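Local coordinates for abhydrolase domain-containing protein (Exiguobacterium antarcticum, PDB 5H3H) that hydrolyses esters as a member of the alpha/beta hydrolase family, probably through a serine nucleophile, and binds ethaneperoxoic acid in its pocket, at residues 123-128 with 228-233; 6-11 with 74-79; 144-149 with 191-196; 22-27 with 42-47; 161-166 with 220-225. One frame throughout, in Å; residues are numbered along the deposited sequence.

Contact 1 (123-128 with 228-233)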
# COMPACT_ATOMS: atom_id res chain seq x y z
N ALA B 123 2.41 4.82 20.25
CA ALA B 123 1.61 3.69 20.74
C ALA B 123 1.69 2.54 19.74
O ALA B 123 0.73 2.16 19.08
CB ALA B 123 0.18 4.12 20.97
N ALA B 124 2.86 1.96 19.65
CA ALA B 124 3.10 0.92 18.63
C ALA B 124 4.28 0.06 19.02
O ALA B 124 5.15 0.56 19.70
CB ALA B 124 3.33 1.52 17.25
N PRO B 125 4.29 -1.20 18.58
CA PRO B 125 3.22 -1.81 17.71
C PRO B 125 1.87 -2.14 18.35
O PRO B 125 0.89 -2.42 17.61
CB PRO B 125 3.85 -3.15 17.24
CG PRO B 125 5.09 -3.32 18.06
CD PRO B 125 5.57 -1.92 18.40
N VAL B 126 1.82 -2.13 19.68
CA VAL B 126 0.60 -2.35 20.40
C VAL B 126 0.73 -1.50 21.63
O VAL B 126 1.79 -1.35 22.21
CB VAL B 126 0.40 -3.80 20.88
CG1 VAL B 126 -1.08 -4.13 20.99
CG2 VAL B 126 1.11 -4.82 20.00
N PHE B 127 -0.38 -0.92 22.02
CA PHE B 127 -0.39 -0.05 23.22
C PHE B 127 -0.62 -0.86 24.52
O PHE B 127 -0.31 -0.38 25.60
CB PHE B 127 -1.50 1.03 23.06
CG PHE B 127 -1.60 2.01 24.20
CD1 PHE B 127 -0.59 2.91 24.45
CD2 PHE B 127 -2.75 2.05 25.00
CE1 PHE B 127 -0.68 3.83 25.47
CE2 PHE B 127 -2.86 2.96 26.00
CZ PHE B 127 -1.83 3.87 26.25
N THR B 128 -1.24 -2.02 24.37
CA THR B 128 -1.60 -2.88 25.50
C THR B 128 -0.86 -4.24 25.41
O THR B 128 -0.38 -4.63 24.35
CB THR B 128 -3.14 -3.03 25.62
OG1 THR B 128 -3.72 -3.53 24.39
CG2 THR B 128 -3.73 -1.66 25.99
N ALA B 228 9.64 1.42 22.12
CA ALA B 228 10.64 1.99 21.22
C ALA B 228 11.68 0.96 20.79
O ALA B 228 12.04 0.89 19.65
CB ALA B 228 11.34 3.19 21.84
N GLU B 229 12.16 0.16 21.74
CA GLU B 229 13.06 -0.94 21.42
C GLU B 229 12.44 -1.89 20.39
O GLU B 229 13.09 -2.34 19.46
CB GLU B 229 13.48 -1.66 22.71
CG GLU B 229 14.49 -0.82 23.49
CD GLU B 229 14.83 -1.31 24.91
OE1 GLU B 229 14.10 -2.15 25.47
OE2 GLU B 229 15.81 -0.80 25.48
N VAL B 230 11.17 -2.18 20.54
CA VAL B 230 10.51 -3.10 19.64
C VAL B 230 10.41 -2.50 18.23
O VAL B 230 10.72 -3.16 17.22
CB VAL B 230 9.17 -3.55 20.19
CG1 VAL B 230 8.33 -4.28 19.13
CG2 VAL B 230 9.41 -4.49 21.37
N MET B 231 10.06 -1.23 18.18
CA MET B 231 9.94 -0.55 16.90
C MET B 231 11.25 -0.48 16.17
O MET B 231 11.26 -0.69 14.97
CB MET B 231 9.38 0.84 17.07
CG MET B 231 7.90 0.85 17.32
SD MET B 231 7.22 2.55 17.46
CE MET B 231 7.77 3.07 19.09
N HIS B 232 12.33 -0.16 16.89
CA HIS B 232 13.69 -0.01 16.35
C HIS B 232 14.21 -1.36 15.79
O HIS B 232 14.98 -1.37 14.82
CB HIS B 232 14.63 0.55 17.45
CG HIS B 232 15.99 0.98 16.97
ND1 HIS B 232 17.15 0.66 17.64
CD2 HIS B 232 16.38 1.78 15.95
CE1 HIS B 232 18.19 1.19 17.02
NE2 HIS B 232 17.74 1.86 15.98
N GLU B 233 13.83 -2.46 16.41
CA GLU B 233 14.28 -3.76 15.96
C GLU B 233 13.59 -4.15 14.66
O GLU B 233 14.24 -4.74 13.79
CB GLU B 233 14.09 -4.85 17.02
CG GLU B 233 15.29 -4.96 17.94
CD GLU B 233 15.36 -6.29 18.66
OE1 GLU B 233 16.41 -6.98 18.58
OE2 GLU B 233 14.35 -6.63 19.30

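Contact 2 (6-11 with 74-79)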
# COMPACT_ATOMS: atom_id res chain seq x y z
N GLN B 6 -12.79 16.31 3.40
CA GLN B 6 -13.83 15.30 3.47
C GLN B 6 -13.26 13.88 3.59
O GLN B 6 -12.54 13.45 2.70
CB GLN B 6 -14.72 15.36 2.23
CG GLN B 6 -16.03 14.65 2.51
CD GLN B 6 -16.88 14.50 1.28
OE1 GLN B 6 -16.61 13.63 0.45
NE2 GLN B 6 -17.92 15.30 1.18
N ALA B 7 -13.62 13.16 4.65
CA ALA B 7 -13.29 11.72 4.79
C ALA B 7 -14.15 10.87 3.86
O ALA B 7 -15.09 11.38 3.21
CB ALA B 7 -13.51 11.26 6.23
N VAL B 8 -13.87 9.58 3.80
CA VAL B 8 -14.65 8.70 2.89
C VAL B 8 -16.11 8.67 3.24
O VAL B 8 -16.98 8.76 2.35
CB VAL B 8 -14.02 7.30 2.81
CG1 VAL B 8 -14.90 6.27 2.09
CG2 VAL B 8 -12.64 7.44 2.12
N ASP B 9 -16.38 8.60 4.55
CA ASP B 9 -17.74 8.71 5.05
C ASP B 9 -18.32 10.14 5.11
O ASP B 9 -19.40 10.29 5.62
CB ASP B 9 -17.88 8.00 6.39
CG ASP B 9 -17.14 8.71 7.53
OD1 ASP B 9 -16.71 9.88 7.39
OD2 ASP B 9 -16.98 8.03 8.57
N GLY B 10 -17.66 11.16 4.59
CA GLY B 10 -18.20 12.53 4.61
C GLY B 10 -17.89 13.36 5.85
O GLY B 10 -18.13 14.57 5.86
N THR B 11 -17.39 12.72 6.91
CA THR B 11 -16.97 13.47 8.11
C THR B 11 -16.02 14.61 7.68
O THR B 11 -15.13 14.35 6.87
CB THR B 11 -16.16 12.55 9.05
OG1 THR B 11 -16.90 11.37 9.35
CG2 THR B 11 -15.84 13.25 10.37
N MET B 74 -9.14 5.85 10.52
CA MET B 74 -8.30 7.05 10.82
C MET B 74 -7.18 7.27 9.79
O MET B 74 -6.90 8.41 9.41
CB MET B 74 -7.63 6.86 12.21
CG MET B 74 -8.56 6.88 13.44
SD MET B 74 -9.22 8.53 13.86
CE MET B 74 -10.54 8.42 12.69
N ALA B 75 -6.51 6.16 9.44
CA ALA B 75 -5.49 6.14 8.42
C ALA B 75 -6.09 6.54 7.06
O ALA B 75 -5.45 7.29 6.30
CB ALA B 75 -4.85 4.78 8.32
N SER B 76 -7.33 6.10 6.81
CA SER B 76 -8.08 6.56 5.59
C SER B 76 -8.26 8.07 5.60
O SER B 76 -8.11 8.71 4.55
CB SER B 76 -9.42 5.86 5.44
OG SER B 76 -10.05 6.34 4.28
N ASP B 77 -8.54 8.64 6.79
CA ASP B 77 -8.68 10.11 6.89
C ASP B 77 -7.39 10.77 6.58
O ASP B 77 -7.35 11.78 5.91
CB ASP B 77 -9.19 10.64 8.25
CG ASP B 77 -10.62 10.15 8.62
OD1 ASP B 77 -11.39 9.71 7.75
OD2 ASP B 77 -10.99 10.18 9.83
N ILE B 78 -6.28 10.21 7.06
CA ILE B 78 -4.99 10.81 6.71
C ILE B 78 -4.74 10.74 5.18
O ILE B 78 -4.24 11.70 4.63
CB ILE B 78 -3.82 10.17 7.46
CG1 ILE B 78 -4.07 10.33 8.99
CG2 ILE B 78 -2.49 10.78 7.02
CD1 ILE B 78 -4.55 11.68 9.46
N ASN B 79 -5.13 9.64 4.56
CA ASN B 79 -5.01 9.50 3.10
C ASN B 79 -5.76 10.59 2.42
O ASN B 79 -5.21 11.25 1.55
CB ASN B 79 -5.49 8.14 2.60
CG ASN B 79 -5.35 7.99 1.08
OD1 ASN B 79 -4.24 8.00 0.51
ND2 ASN B 79 -6.49 7.88 0.41
O HOH W 1 -11.67 8.59 5.48

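Contact 3 (144-149 with 191-196)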
# COMPACT_ATOMS: atom_id res chain seq x y z
N ALA B 144 -10.44 0.72 32.37
CA ALA B 144 -10.50 1.61 33.53
C ALA B 144 -10.54 3.09 33.13
O ALA B 144 -11.34 3.85 33.68
CB ALA B 144 -9.33 1.37 34.48
N LEU B 145 -9.69 3.51 32.18
CA LEU B 145 -9.76 4.86 31.65
C LEU B 145 -11.07 5.19 30.94
O LEU B 145 -11.62 6.31 31.09
CB LEU B 145 -8.61 5.13 30.68
CG LEU B 145 -7.23 5.36 31.25
CD1 LEU B 145 -6.26 5.57 30.11
CD2 LEU B 145 -7.17 6.53 32.20
N ILE B 146 -11.55 4.24 30.16
CA ILE B 146 -12.82 4.40 29.46
C ILE B 146 -13.99 4.58 30.46
O ILE B 146 -14.84 5.47 30.30
CB ILE B 146 -13.06 3.24 28.52
CG1 ILE B 146 -12.03 3.26 27.36
CG2 ILE B 146 -14.46 3.26 27.95
CD1 ILE B 146 -11.80 1.89 26.78
N GLU B 147 -13.95 3.80 31.52
CA GLU B 147 -14.99 3.83 32.56
C GLU B 147 -14.99 5.17 33.23
O GLU B 147 -16.04 5.75 33.40
CB GLU B 147 -14.79 2.70 33.60
CG GLU B 147 -14.41 3.08 35.06
CD GLU B 147 -13.53 2.02 35.67
OE1 GLU B 147 -12.46 2.41 36.18
OE2 GLU B 147 -13.88 0.80 35.60
N ASP B 148 -13.79 5.65 33.56
CA ASP B 148 -13.58 6.98 34.15
C ASP B 148 -14.05 8.11 33.20
O ASP B 148 -14.71 9.04 33.66
CB ASP B 148 -12.12 7.16 34.54
CG ASP B 148 -11.74 6.32 35.77
OD1 ASP B 148 -12.68 5.82 36.45
OD2 ASP B 148 -10.52 6.17 36.05
N THR B 149 -13.74 8.03 31.90
CA THR B 149 -14.27 9.08 30.99
C THR B 149 -15.79 9.13 30.91
O THR B 149 -16.40 10.24 30.73
CB THR B 149 -13.47 9.29 29.61
OG1 THR B 149 -14.34 9.51 28.46
CG2 THR B 149 -12.37 8.39 29.37
N GLN B 191 -14.15 6.01 21.94
CA GLN B 191 -13.92 5.15 20.77
C GLN B 191 -12.42 5.00 20.41
O GLN B 191 -11.97 3.89 20.11
CB GLN B 191 -14.74 5.62 19.55
CG GLN B 191 -16.28 5.66 19.72
CD GLN B 191 -16.94 4.34 20.08
OE1 GLN B 191 -16.86 3.86 21.22
NE2 GLN B 191 -17.60 3.76 19.12
N SER B 192 -11.62 6.07 20.54
CA SER B 192 -10.17 5.96 20.29
C SER B 192 -9.45 5.18 21.35
O SER B 192 -8.47 4.52 21.03
CB SER B 192 -9.48 7.32 20.20
OG SER B 192 -9.99 8.14 19.19
N ALA B 193 -9.86 5.32 22.63
CA ALA B 193 -9.39 4.41 23.71
C ALA B 193 -9.63 2.94 23.42
O ALA B 193 -8.78 2.13 23.71
CB ALA B 193 -10.03 4.76 25.06
N ILE B 194 -10.76 2.61 22.79
CA ILE B 194 -11.08 1.23 22.37
C ILE B 194 -10.10 0.74 21.27
O ILE B 194 -9.63 -0.38 21.32
CB ILE B 194 -12.57 1.11 21.95
CG1 ILE B 194 -13.43 1.18 23.21
CG2 ILE B 194 -12.86 -0.13 21.07
CD1 ILE B 194 -14.93 1.13 22.93
N ALA B 195 -9.80 1.60 20.30
CA ALA B 195 -8.80 1.31 19.29
C ALA B 195 -7.41 1.19 19.94
O ALA B 195 -6.64 0.26 19.63
CB ALA B 195 -8.82 2.41 18.24
N LEU B 196 -7.09 2.10 20.87
CA LEU B 196 -5.84 1.94 21.64
C LEU B 196 -5.79 0.58 22.31
O LEU B 196 -4.76 -0.10 22.30
CB LEU B 196 -5.56 3.05 22.66
CG LEU B 196 -5.00 4.34 22.07
CD1 LEU B 196 -5.34 5.51 22.99
CD2 LEU B 196 -3.51 4.27 21.79

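Contact 4 (22-27 with 42-47)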
# COMPACT_ATOMS: atom_id res chain seq x y z
N GLN B 22 8.44 22.64 2.20
CA GLN B 22 8.15 21.18 2.33
C GLN B 22 7.21 20.82 3.50
O GLN B 22 7.38 21.33 4.60
CB GLN B 22 9.43 20.30 2.39
CG GLN B 22 10.38 20.55 1.21
CD GLN B 22 9.73 20.24 -0.14
OE1 GLN B 22 9.40 19.09 -0.43
NE2 GLN B 22 9.54 21.27 -0.95
N PRO B 23 6.25 19.92 3.24
CA PRO B 23 5.21 19.56 4.21
C PRO B 23 5.69 18.58 5.27
O PRO B 23 6.41 17.61 4.96
CB PRO B 23 4.12 18.94 3.33
CG PRO B 23 4.84 18.41 2.16
CD PRO B 23 5.98 19.34 1.93
N VAL B 24 5.30 18.90 6.51
CA VAL B 24 5.57 18.15 7.72
C VAL B 24 4.18 17.97 8.28
O VAL B 24 3.55 18.96 8.72
CB VAL B 24 6.47 18.92 8.70
CG1 VAL B 24 6.84 18.06 9.92
CG2 VAL B 24 7.69 19.41 8.00
N VAL B 25 3.64 16.75 8.16
CA VAL B 25 2.29 16.42 8.58
C VAL B 25 2.42 15.87 10.01
O VAL B 25 3.12 14.91 10.21
CB VAL B 25 1.66 15.37 7.67
CG1 VAL B 25 0.32 14.88 8.23
CG2 VAL B 25 1.48 15.89 6.24
N MET B 26 1.83 16.56 10.97
CA MET B 26 1.98 16.21 12.38
C MET B 26 0.67 15.61 12.93
O MET B 26 -0.35 16.25 12.85
CB MET B 26 2.47 17.43 13.11
CG MET B 26 3.94 17.69 12.70
SD MET B 26 4.76 18.93 13.69
CE MET B 26 5.31 18.00 15.10
N LEU B 27 0.73 14.37 13.44
CA LEU B 27 -0.43 13.63 13.94
C LEU B 27 -0.39 13.49 15.50
O LEU B 27 0.50 12.83 16.03
CB LEU B 27 -0.43 12.27 13.35
CG LEU B 27 -0.82 12.00 11.89
CD1 LEU B 27 -1.17 13.24 11.11
CD2 LEU B 27 0.19 11.12 11.24
N ASN B 42 6.23 26.42 15.60
CA ASN B 42 6.83 27.78 15.54
C ASN B 42 8.17 27.70 14.85
O ASN B 42 8.47 28.49 13.95
CB ASN B 42 7.05 28.42 16.88
CG ASN B 42 5.78 28.72 17.63
OD1 ASN B 42 4.70 28.90 17.03
ND2 ASN B 42 5.90 28.81 18.95
N ARG B 43 8.97 26.71 15.25
CA ARG B 43 10.28 26.50 14.61
C ARG B 43 10.18 26.01 13.17
O ARG B 43 10.94 26.51 12.33
CB ARG B 43 11.20 25.58 15.43
CG ARG B 43 12.69 25.60 15.00
CD ARG B 43 13.47 26.82 15.49
NE ARG B 43 13.19 27.07 16.91
CZ ARG B 43 13.50 28.18 17.58
NH1 ARG B 43 14.18 29.19 16.99
NH2 ARG B 43 13.16 28.29 18.89
N LEU B 44 9.30 25.06 12.82
CA LEU B 44 9.19 24.63 11.39
C LEU B 44 8.86 25.79 10.48
O LEU B 44 9.47 25.99 9.38
CB LEU B 44 8.15 23.52 11.22
CG LEU B 44 8.60 22.27 11.99
CD1 LEU B 44 7.43 21.37 12.33
CD2 LEU B 44 9.64 21.51 11.19
N LEU B 45 7.94 26.61 10.95
CA LEU B 45 7.56 27.84 10.18
C LEU B 45 8.73 28.84 10.02
O LEU B 45 9.04 29.26 8.92
CB LEU B 45 6.38 28.51 10.84
CG LEU B 45 4.95 28.24 10.36
CD1 LEU B 45 4.64 27.14 9.38
CD2 LEU B 45 4.03 28.15 11.55
N GLU B 46 9.45 29.18 11.08
CA GLU B 46 10.61 30.06 10.82
C GLU B 46 11.67 29.42 9.92
O GLU B 46 12.32 30.12 9.17
CB GLU B 46 11.19 30.68 12.06
CG GLU B 46 12.13 29.88 12.89
CD GLU B 46 12.70 30.72 14.01
OE1 GLU B 46 12.98 31.90 13.75
OE2 GLU B 46 12.87 30.22 15.14
N GLU B 47 11.82 28.10 9.91
CA GLU B 47 12.84 27.45 9.05
C GLU B 47 12.30 27.26 7.63
O GLU B 47 12.97 26.68 6.78
CB GLU B 47 13.27 26.11 9.63
CG GLU B 47 13.78 26.18 11.08
CD GLU B 47 15.21 26.61 11.20
OE1 GLU B 47 15.50 27.67 11.81
OE2 GLU B 47 16.04 25.87 10.66

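Contact 5 (161-166 with 220-225)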
# COMPACT_ATOMS: atom_id res chain seq x y z
N GLY B 161 -2.70 13.59 32.74
CA GLY B 161 -1.69 14.70 32.77
C GLY B 161 -0.56 14.45 33.79
O GLY B 161 0.60 14.74 33.52
N GLU B 162 -0.94 13.87 34.93
CA GLU B 162 -0.01 13.54 36.01
C GLU B 162 1.01 12.45 35.66
O GLU B 162 2.13 12.46 36.18
CB GLU B 162 -0.80 13.16 37.31
CG GLU B 162 -1.42 14.40 37.96
CD GLU B 162 -2.42 14.10 39.07
OE1 GLU B 162 -3.15 13.10 39.00
OE2 GLU B 162 -2.48 14.90 40.02
N ILE B 163 0.62 11.54 34.77
CA ILE B 163 1.49 10.46 34.30
C ILE B 163 2.14 10.78 32.92
O ILE B 163 2.88 10.00 32.40
CB ILE B 163 0.67 9.12 34.38
CG1 ILE B 163 1.53 8.02 34.95
CG2 ILE B 163 -0.07 8.74 33.09
CD1 ILE B 163 0.96 6.60 34.92
N PHE B 164 1.89 11.98 32.38
CA PHE B 164 2.21 12.38 30.99
C PHE B 164 3.59 13.00 30.91
O PHE B 164 4.27 12.85 29.90
CB PHE B 164 1.14 13.37 30.51
CG PHE B 164 1.01 13.49 29.01
CD1 PHE B 164 1.92 14.20 28.28
CD2 PHE B 164 -0.05 12.89 28.34
CE1 PHE B 164 1.78 14.29 26.90
CE2 PHE B 164 -0.20 13.02 26.97
CZ PHE B 164 0.71 13.71 26.27
N PHE B 165 4.03 13.68 31.97
CA PHE B 165 5.24 14.49 31.93
C PHE B 165 6.16 14.03 33.03
O PHE B 165 5.71 13.66 34.09
CB PHE B 165 4.93 15.98 32.09
CG PHE B 165 4.09 16.56 30.99
CD1 PHE B 165 4.63 16.71 29.72
CD2 PHE B 165 2.76 16.91 31.21
CE1 PHE B 165 3.84 17.23 28.67
CE2 PHE B 165 1.97 17.42 30.17
CZ PHE B 165 2.52 17.58 28.90
N ALA B 166 7.45 14.05 32.75
CA ALA B 166 8.43 13.67 33.78
C ALA B 166 8.68 14.84 34.73
O ALA B 166 9.03 14.63 35.89
CB ALA B 166 9.72 13.22 33.13
N ASP B 220 8.73 7.44 30.02
CA ASP B 220 7.36 7.47 29.60
C ASP B 220 6.58 6.39 30.36
O ASP B 220 6.92 5.22 30.31
CB ASP B 220 7.39 7.25 28.09
CG ASP B 220 6.12 7.45 27.44
OD1 ASP B 220 5.03 7.42 28.11
OD2 ASP B 220 6.17 7.62 26.14
N GLN B 221 5.55 6.81 31.09
CA GLN B 221 4.70 5.93 31.85
C GLN B 221 3.48 5.54 31.02
O GLN B 221 2.72 4.66 31.38
CB GLN B 221 4.28 6.60 33.17
CG GLN B 221 5.47 7.14 33.96
CD GLN B 221 5.14 7.61 35.37
OE1 GLN B 221 3.99 7.73 35.75
NE2 GLN B 221 6.16 7.87 36.14
N VAL B 222 3.26 6.25 29.92
CA VAL B 222 2.08 6.04 29.09
C VAL B 222 2.32 4.94 28.02
O VAL B 222 1.54 3.98 27.92
CB VAL B 222 1.69 7.38 28.44
CG1 VAL B 222 0.54 7.17 27.48
CG2 VAL B 222 1.30 8.39 29.52
N CYS B 223 3.35 5.19 27.19
CA CYS B 223 3.94 4.27 26.26
C CYS B 223 5.36 3.95 26.76
O CYS B 223 6.30 4.72 26.59
CB CYS B 223 4.03 4.87 24.86
SG CYS B 223 2.42 5.15 24.14
N PRO B 224 5.53 2.78 27.34
CA PRO B 224 6.82 2.50 27.91
C PRO B 224 7.95 2.44 26.87
O PRO B 224 7.78 2.00 25.67
CB PRO B 224 6.63 1.14 28.62
CG PRO B 224 5.25 0.71 28.40
CD PRO B 224 4.52 1.74 27.58
N PHE B 225 9.11 2.85 27.32
CA PHE B 225 10.27 2.87 26.45
C PHE B 225 10.52 1.56 25.69
O PHE B 225 11.03 1.62 24.53
CB PHE B 225 11.49 3.26 27.23
CG PHE B 225 12.69 3.42 26.36
CD1 PHE B 225 12.86 4.57 25.60
CD2 PHE B 225 13.65 2.40 26.27
CE1 PHE B 225 13.97 4.72 24.77
CE2 PHE B 225 14.79 2.56 25.45
CZ PHE B 225 14.92 3.70 24.68
O HOH W 2 5.43 9.90 31.28

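Contact 1 (123-128 with 228-233)
Pro-125 sets its ring against two neighbouring residues of helix 225-234, Val-230 and Met-231. The CG corner of the ring meets CG1 of Val-230 at 3.5 Å, and Pro-125 CD lies 3.8 Å from Met-231 CG. Farther along the methionine, SD packs 4.0 Å from Ala-124 CB and comes within 3.6 Å of Ala-124 O. That carbonyl oxygen is buried here without a hydrogen-bonding partner, wrapped by the methylene, sulfur and methyl of Met-231.

Two features of shape position these groups. The peptide bond before Pro-125 is cis, which places the carbonyl oxygen of Ala-124 and the ring CD on the same side of the bond, where Met-231 meets both. The methionine runs straight through its middle and bends at its last torsion (chi3 -75°), curling its end round the carbonyl. A flexible unbranched chain suits this uneven surface, while the small Ala-124 leaves room for the sulfur. Shortening Met-231 to an alanine is likely to open a gap beside Pro-125 CD and take the thioether cover off Ala-124 O.

Helix 225-234 flanks the alpha/beta hydrolase sheet, where Met-231 and Ala-228 rest on Ile-214 of strand 211-217. The loop after strand 114-120, tied by a backbone bond from Ala-123 to Ser-96, carries Phe-127, which touches the bound ethaneperoxoic acid and leans on Leu-196 of helix 186-198.

Contact 2 (6-11 with 74-79)
Ser-76 holds OG anti to its backbone N (chi1 -180°), close to Val-8, whereas Asp-77, on the next position of helix 71-85, places CG beside its own N (chi1 -62°), which brings OD1 over to Ala-7. OD1 of Asp-77 comes within 3.0 Å of Ala-7 CB, a close approach that suits a small alanine. Val-8 CG2 lies 3.5 Å from Ser-76 OG. One water joins both segments: it accepts from Val-8 N at 2.9 Å, donates to Asp-77 OD1, and bonds Ser-76 OG at 3.0 Å.

Residues 6-11 form the connection of a beta hairpin between strands 4-6 and 12-18, a type I turn from Ala-7 to Gly-10 with a G1 bulge. Gly-10 N bonds Ala-7 O at 2.9 Å, and Ala-7 N returns to Thr-11 O. Gly-10 has a positive phi of 88°, where a side chain would press on the preceding carbonyl, hence glycine. Within the turn Asp-9 OD1 accepts from Thr-11 N at 3.0 Å, making an Asx turn; the donor meets its anti side, tilted out of the carboxylate plane. Arg-57 forms salt bridges with OD2 of both Asp-9 and Asp-77, probably offsetting the repulsion between these two carboxylates.

Contact 3 (144-149 with 191-196)
Ile-146 gives up more surface than any other residue in this meeting of helices 139-149 and 186-198, and its closest touch is with one small neighbour. Its CG1 presses on CB of Ala-193 at 3.4 Å, tighter than ordinary carbon contact, and the terminal CD1 stays beside the same methyl at 3.8 Å. The first torsion explains the reach: with CG1 beside the backbone N and anti to the carbonyl carbon (chi1 -67°), the longer arm of the isoleucine points across the gap.

Ala-193 also directs its side chain at the facing helix. A single methyl suits the spot because the two backbones come close, with Ile-146 CA and Ala-193 CA only 6.7 Å apart.

Ile-194 completes the trio from the flank. Its CG1 touches Ile-146 CD1 at 4.0 Å, and the two side chains cross at about a right angle, so the end of Ile-146 lies against the Ile-194 side chain as well as the alanine methyl. All three groups are hydrocarbon, so the contact rests on shape and the exclusion of water. Ile-190, one turn before Ile-194 on the same helix, packs on Ile-146 too and extends the apolar surface.

Both helices belong to the helical insertion between strands 114-120 and 211-217, the usual place of the cap in alpha/beta hydrolases. Further along helix 186-198, Leu-196 reaches the pocket and touches the bound ethaneperoxoic acid.

Contact 4 (22-27 with 42-47)
Between residues 42-47 and 22-27, Leu-44 makes both apolar contacts, and makes them with one methyl. Leu-44 CD1 lies 4.1 Å from Val-24 CG1, the two side chains reaching toward each other tip to tip, and 3.9 Å from Met-26 SD, where the chains cross at a slant. With CG beside the backbone N (chi1 -63°), the leucine side chain points at the strand and CD1 reaches both residues. Val-24 and Met-26 are two apart, so the alternation of a strand puts both on the helix side. A beta-branched valine suits the extended backbone of a strand, and the methionine, bent at its last torsion (chi3 84°), supplies a pliant sulfur for the leucine to rest on. Val-266 of helix 255-267 also packs on Leu-44.

The ionic contacts lie within the helical segment and beside it. Arg-43 NH1 forms a salt bridge with OE2 of Glu-46, three residues on, and its NE pairs with Glu-260 of helix 255-267. Such long charged chains fit the outer side of the helix, while Leu-44 faces inward.

Backbone hydrogen bonds keep each element in shape. Glu-46 N reaches Asn-42 O at 3.1 Å, and Glu-47 N reaches Arg-43 O at 3.0 Å. On the strand, Val-24 bonds to Arg-50 and Ile-52 on one neighbouring strand, and Val-25 to Thr-91 on the other.

Strand 23-27, helix 38-46 and strand 50-54 together form a beta-alpha-beta crossover, whose helix here packs on the parallel part of the alpha/beta hydrolase sheet.

Contact 5 (161-166 with 220-225)
Phe-164, whose CA borders the Val-222 methyl and whose CB points away from residues 220-225, sets its ring at a face of the Phe-165 ring, with Phe-164 CD1 3.5 Å above the Phe-165 plane and offset toward the rim. The Phe-164 ring meets His-248 edge-to-face and touches the bound ethaneperoxoic acid; the Phe-165 ring is likewise edge-to-face with His-169.

Where the segments meet directly, Ile-163 crosses Gln-221 at a slant, its CG1 3.6 Å from Gln-221 CB. The amide oxygen is modelled too near the isoleucine to be trusted in detail. Ile-163 CG2 meets Val-222 CG2 at 3.8 Å, so a branched residue suits this place, one arm for each neighbour. With CG1 anti to the backbone N (chi1 175°), Val-222 has CG2 beside the N, facing Ile-163. A water donates to Ile-163 O at 2.8 Å and accepts from Gln-221 N at 3.1 Å, linking the backbones. Trimming Ile-163 to an alanine is likely to take from the Val-222 methyl its partner across this contact and to uncover part of the aliphatic base of Gln-221.

Loop 220-225 follows strand 211-217, where alpha/beta hydrolases usually carry the triad acid; Asp-220, with Ser-96 and His-248, fits that pattern. Its OD1 accepts two backbone N-H groups: Val-222 N at 2.8 Å, nearly in line with the C-O bond and closing an Asx turn, and Cys-223 N at 2.9 Å, from above the carboxylate plane. This double grip limits rotation of the carboxylate, whose OD2 bonds ND1 of His-248.

How the contacts relate
Contacts 1, 3 and 5 each contribute one residue to the ethaneperoxoic acid pocket: Phe-127, Leu-196 and Phe-164. Contact 1 touches both of the others, with Phe-127 CB 3.5 Å from Leu-196 O and Phe-127 CE1 3.6 Å from Cys-223 SG. Contacts 3 and 5 interleave along the chain through the successive helices 139-149 and 153-164, and both are nested within the loop closed by contact 1. Contacts 2 and 4 lie elsewhere in the sheet-and-helix body; they meet where Ile-78 CD1 lies 4.1 Å from Leu-27 CD1. Contacts 3 and 4 are the farthest apart, with centres about 31 Å from each other.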